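Local coordinates for protein nucleoside-diphosphate-sugar epimerase (Pseudomonas aeruginosa, PDB 2X4G) that probably binds a nicotinamide dinucleotide on a Rossmann-type fold and acts on nucleotide sugars, as NAD-dependent epimerases and dehydratases do, its exact reaction being unsettled, at residues H28-I33 against H38-I43; G104-F109 against D163-E168. All blocks are in the same frame, centred on the assembly; numbering follows the deposited sequence.

Contact 1 of 2, residues H28-I33 against H38-I43; sequences HAARAI and HDLVLI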
# COMPACT_ATOMS: atom_id res chain seq x y z
N HIS A 28 17.74 -23.90 10.20
CA HIS A 28 17.48 -24.75 11.37
C HIS A 28 17.05 -26.18 10.95
O HIS A 28 17.34 -27.13 11.66
CB HIS A 28 16.44 -24.11 12.30
CG HIS A 28 16.95 -22.94 13.10
ND1 HIS A 28 17.67 -23.09 14.27
CD2 HIS A 28 16.80 -21.60 12.92
CE1 HIS A 28 17.97 -21.89 14.75
NE2 HIS A 28 17.45 -20.98 13.96
N ALA A 29 16.41 -26.35 9.81
CA ALA A 29 16.21 -27.73 9.31
C ALA A 29 17.58 -28.33 9.03
O ALA A 29 17.87 -29.43 9.48
CB ALA A 29 15.36 -27.76 8.07
N ALA A 30 18.43 -27.59 8.33
CA ALA A 30 19.76 -28.06 7.97
C ALA A 30 20.52 -28.53 9.22
O ALA A 30 21.02 -29.66 9.27
CB ALA A 30 20.53 -26.97 7.25
N ARG A 31 20.58 -27.66 10.22
CA ARG A 31 21.17 -28.00 11.50
C ARG A 31 20.63 -29.26 12.16
O ARG A 31 21.35 -30.01 12.79
CB ARG A 31 20.91 -26.87 12.47
CG ARG A 31 21.68 -25.63 12.21
CD ARG A 31 21.25 -24.58 13.22
NE ARG A 31 22.39 -23.76 13.48
CZ ARG A 31 23.07 -23.71 14.61
NH1 ARG A 31 22.69 -24.37 15.68
NH2 ARG A 31 24.14 -22.93 14.67
N ALA A 32 19.32 -29.45 12.08
CA ALA A 32 18.67 -30.59 12.69
C ALA A 32 19.11 -31.87 11.99
O ALA A 32 19.27 -32.90 12.64
CB ALA A 32 17.15 -30.44 12.63
N ILE A 33 19.30 -31.79 10.67
CA ILE A 33 19.78 -32.90 9.86
C ILE A 33 21.21 -33.21 10.24
O ILE A 33 21.58 -34.35 10.34
CB ILE A 33 19.73 -32.58 8.36
CG1 ILE A 33 18.28 -32.43 7.86
CG2 ILE A 33 20.42 -33.64 7.55
CD1 ILE A 33 18.15 -31.69 6.51
N HIS A 38 22.89 -37.27 9.96
CA HIS A 38 22.68 -37.58 8.56
C HIS A 38 23.63 -36.77 7.68
O HIS A 38 24.26 -35.82 8.13
CB HIS A 38 21.23 -37.34 8.22
CG HIS A 38 20.30 -38.13 9.08
ND1 HIS A 38 19.21 -37.57 9.71
CD2 HIS A 38 20.33 -39.43 9.46
CE1 HIS A 38 18.60 -38.50 10.43
NE2 HIS A 38 19.27 -39.63 10.29
N ASP A 39 23.76 -37.18 6.43
CA ASP A 39 24.50 -36.43 5.44
C ASP A 39 23.59 -35.33 4.94
O ASP A 39 22.45 -35.59 4.57
CB ASP A 39 24.95 -37.33 4.30
CG ASP A 39 26.16 -38.20 4.66
OD1 ASP A 39 26.34 -39.23 3.98
OD2 ASP A 39 26.94 -37.84 5.60
N LEU A 40 24.10 -34.10 4.94
CA LEU A 40 23.29 -32.95 4.60
C LEU A 40 23.63 -32.47 3.21
O LEU A 40 24.81 -32.26 2.89
CB LEU A 40 23.59 -31.83 5.58
CG LEU A 40 23.01 -30.46 5.31
CD1 LEU A 40 21.48 -30.53 5.20
CD2 LEU A 40 23.49 -29.52 6.43
N VAL A 41 22.60 -32.32 2.39
CA VAL A 41 22.76 -31.67 1.10
C VAL A 41 21.98 -30.35 1.13
O VAL A 41 20.87 -30.29 1.65
CB VAL A 41 22.27 -32.57 -0.05
CG1 VAL A 41 22.27 -31.81 -1.37
CG2 VAL A 41 23.14 -33.84 -0.14
N LEU A 42 22.59 -29.29 0.60
CA LEU A 42 21.95 -27.99 0.47
C LEU A 42 21.82 -27.64 -1.01
O LEU A 42 22.82 -27.47 -1.71
CB LEU A 42 22.78 -26.91 1.17
CG LEU A 42 23.11 -27.13 2.63
CD1 LEU A 42 23.88 -25.94 3.19
CD2 LEU A 42 21.82 -27.38 3.40
N ILE A 43 20.58 -27.55 -1.48
CA ILE A 43 20.31 -27.13 -2.85
C ILE A 43 20.07 -25.63 -2.81
O ILE A 43 19.12 -25.18 -2.20
CB ILE A 43 19.10 -27.88 -3.44
CG1 ILE A 43 19.36 -29.40 -3.44
CG2 ILE A 43 18.82 -27.41 -4.87
CD1 ILE A 43 18.11 -30.22 -3.73
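Leu40 spreads its two methyl branches under helix 28-33, one for each of two residues a turn apart. Its CG lies anti to the backbone N (chi1 172°), which carries the fork up to the helix. There CD1 meets Ile33 CD1 at 3.8 Å, while CD2 reaches Ala30 CB at 4.0 Å. The Ile33 and Leu40 side chains cross at roughly a right angle, and both CD1 and CG2 of Ile33 touch the one methyl, Leu40 CD1. Leu42 adds a lighter touch, CD2 to Ala30 CB at 4.1 Å. Alanine suits this turn because its single methyl lets Leu40 CD2 come within 3.8 Å of Ala30 O; the larger Ile33 fills the end of the interface and also touches His38, CG2 to CB at 3.8 Å.

The polar contribution is a backbone hydrogen bond near the reversal of the chain: His38 N donates to Ile33 O at 3.2 Å. It ties the start of the returning segment to the last turn of helix 24-35, and the His38 ring itself packs edge-to-face with Tyr16.

Strand alternation sorts the remaining side chains: Leu40 points to the helix, whereas Val41 points away from it. The two axes run nearly antiparallel, approaching to 8.5 Å. Helix 24-35 thus leads from strand 15-19 back to its parallel neighbour 39-44, the beta-alpha-beta crossover that opens a Rossmann fold.

Contact 2 of 2, residues G104-F109 against D163-E168; sequences GQTNPF and DEQARE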
# COMPACT_ATOMS: atom_id res chain seq x y z
N GLY A 104 4.34 -20.83 -9.61
CA GLY A 104 5.36 -20.93 -10.64
C GLY A 104 6.72 -21.37 -10.15
O GLY A 104 7.51 -21.95 -10.90
N GLN A 105 7.02 -21.08 -8.89
CA GLN A 105 8.28 -21.51 -8.29
C GLN A 105 8.19 -22.96 -7.86
O GLN A 105 9.14 -23.72 -8.08
CB GLN A 105 8.64 -20.63 -7.08
CG GLN A 105 9.12 -19.20 -7.44
CD GLN A 105 9.44 -18.33 -6.19
OE1 GLN A 105 9.86 -18.84 -5.13
NE2 GLN A 105 9.24 -17.01 -6.33
N THR A 106 7.07 -23.36 -7.24
CA THR A 106 6.97 -24.71 -6.72
C THR A 106 6.77 -25.75 -7.80
O THR A 106 7.22 -26.88 -7.67
CB THR A 106 5.82 -24.89 -5.72
OG1 THR A 106 4.62 -24.36 -6.29
CG2 THR A 106 6.12 -24.20 -4.39
N ASN A 107 6.09 -25.39 -8.88
CA ASN A 107 5.68 -26.42 -9.82
C ASN A 107 6.86 -27.19 -10.42
O ASN A 107 6.82 -28.42 -10.48
CB ASN A 107 4.76 -25.87 -10.91
CG ASN A 107 3.66 -26.84 -11.24
OD1 ASN A 107 2.99 -27.38 -10.34
ND2 ASN A 107 3.46 -27.11 -12.53
N PRO A 108 7.94 -26.48 -10.83
CA PRO A 108 9.08 -27.21 -11.36
C PRO A 108 9.74 -28.13 -10.33
O PRO A 108 10.25 -29.19 -10.69
CB PRO A 108 10.05 -26.08 -11.78
CG PRO A 108 9.22 -24.89 -11.95
CD PRO A 108 8.13 -25.03 -10.92
N PHE A 109 9.73 -27.72 -9.08
CA PHE A 109 10.35 -28.49 -8.02
C PHE A 109 9.69 -29.85 -7.92
O PHE A 109 10.36 -30.87 -7.87
CB PHE A 109 10.25 -27.73 -6.68
CG PHE A 109 10.53 -28.58 -5.48
CD1 PHE A 109 11.83 -28.89 -5.12
CD2 PHE A 109 9.48 -29.08 -4.72
CE1 PHE A 109 12.09 -29.68 -4.04
CE2 PHE A 109 9.73 -29.86 -3.64
CZ PHE A 109 11.04 -30.17 -3.29
N ASP A 163 -0.90 -24.86 -0.38
CA ASP A 163 -1.37 -26.00 0.40
C ASP A 163 -2.13 -27.01 -0.47
O ASP A 163 -1.82 -28.20 -0.45
CB ASP A 163 -2.26 -25.53 1.55
CG ASP A 163 -2.46 -26.62 2.60
OD1 ASP A 163 -3.50 -27.31 2.56
OD2 ASP A 163 -1.56 -26.78 3.46
N GLU A 164 -3.10 -26.53 -1.24
CA GLU A 164 -3.82 -27.37 -2.20
C GLU A 164 -2.91 -28.07 -3.19
O GLU A 164 -3.14 -29.23 -3.51
CB GLU A 164 -4.82 -26.54 -3.01
CG GLU A 164 -6.23 -26.53 -2.42
CD GLU A 164 -6.98 -27.85 -2.58
OE1 GLU A 164 -7.97 -28.04 -1.84
OE2 GLU A 164 -6.58 -28.69 -3.42
N GLN A 165 -1.91 -27.35 -3.67
CA GLN A 165 -0.94 -27.88 -4.63
C GLN A 165 -0.19 -29.07 -4.07
O GLN A 165 -0.05 -30.10 -4.74
CB GLN A 165 0.06 -26.80 -5.02
CG GLN A 165 1.07 -27.23 -6.08
CD GLN A 165 2.11 -26.15 -6.36
OE1 GLN A 165 2.59 -25.50 -5.43
NE2 GLN A 165 2.46 -25.96 -7.64
N ALA A 166 0.31 -28.92 -2.84
CA ALA A 166 1.05 -30.00 -2.19
C ALA A 166 0.18 -31.26 -2.00
O ALA A 166 0.58 -32.37 -2.36
CB ALA A 166 1.65 -29.52 -0.85
N ARG A 167 -1.02 -31.08 -1.46
CA ARG A 167 -1.94 -32.20 -1.28
C ARG A 167 -2.24 -32.88 -2.62
O ARG A 167 -2.38 -34.10 -2.70
CB ARG A 167 -3.25 -31.75 -0.62
CG ARG A 167 -3.07 -31.12 0.76
CD ARG A 167 -4.32 -31.18 1.60
NE ARG A 167 -5.51 -30.68 0.89
CZ ARG A 167 -5.79 -29.40 0.66
NH1 ARG A 167 -4.97 -28.42 1.06
NH2 ARG A 167 -6.90 -29.07 0.02
N GLU A 168 -2.34 -32.06 -3.67
CA GLU A 168 -2.62 -32.49 -5.04
C GLU A 168 -1.50 -33.38 -5.58
O GLU A 168 -1.76 -34.37 -6.24
CB GLU A 168 -2.85 -31.23 -5.89
CG GLU A 168 -3.02 -31.35 -7.41
CD GLU A 168 -2.81 -29.97 -8.11
OE1 GLU A 168 -1.66 -29.67 -8.54
OE2 GLU A 168 -3.78 -29.16 -8.19
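Gln165 reaches across to helix 98-116 with its carboxamide, which meets Thr106 and Asn107 together. CG stands anti to the backbone N (chi1 -177°) and the chain stays extended beyond it; the side chain thereby spans the gap between helices whose nearest CA atoms, those of Asn107 and Gln165, are 8.5 Å apart. A glutamine suits this place: it is long enough to bridge that distance and offers an acceptor and a donor at one end.

The acceptor, Gln165 OE1, takes a hydrogen bond from Thr106 OG1. The modelled separation of 2.5 Å is very short, and at this resolution its exact value is doubtful. The Thr106 hydroxyl is also hydrogen-bonded to Leu103 O in the preceding turn; if both bonds hold, its single proton is probably divided between the two acceptors. Thr106 is buried, and its side chain also touches Phe83 of strand 80-83.

On the donor side, Gln165 NE2 reaches Asn107 OD1 at 3.1 Å. This bond is weak, bent to 129° at the hydrogen, although the two amide planes lie only 7° apart. The polar pairing therefore runs from a buried threonine to an exposed asparagine, a residue whose polar amide is at home beside solvent. The Gln165 side chain also touches Leu103 and Tyr110 of helix 98-116.

Meanwhile Ala166 faces strand 176-185, and Phe109 rests on strand 80-83. The pair is thus two neighbouring helices covering one face of a Rossmann sheet; in extended short-chain dehydrogenase relatives, the helix corresponding to 154-171 carries the YxxxK motif.

Overall arrangement
Both contacts belong to the same dinucleotide-binding fold and are largely buried, yet they join different layers of it. Contact 1 sets a helix on the neighbouring strand of its own crossover, with only a few residues between the segments; its chemistry is almost wholly aliphatic, as suits a helix-sheet core. Contact 2 joins segments 54 residues apart, on two helices, and relies on side-chain amides and a hydroxyl, with its asparagine edge exposed. In a Rossmann fold these helices belong to opposite faces of the sheet. The centres lie about 22 Å apart, and the nearest atoms of the two contacts, about 6 Å apart, do not touch.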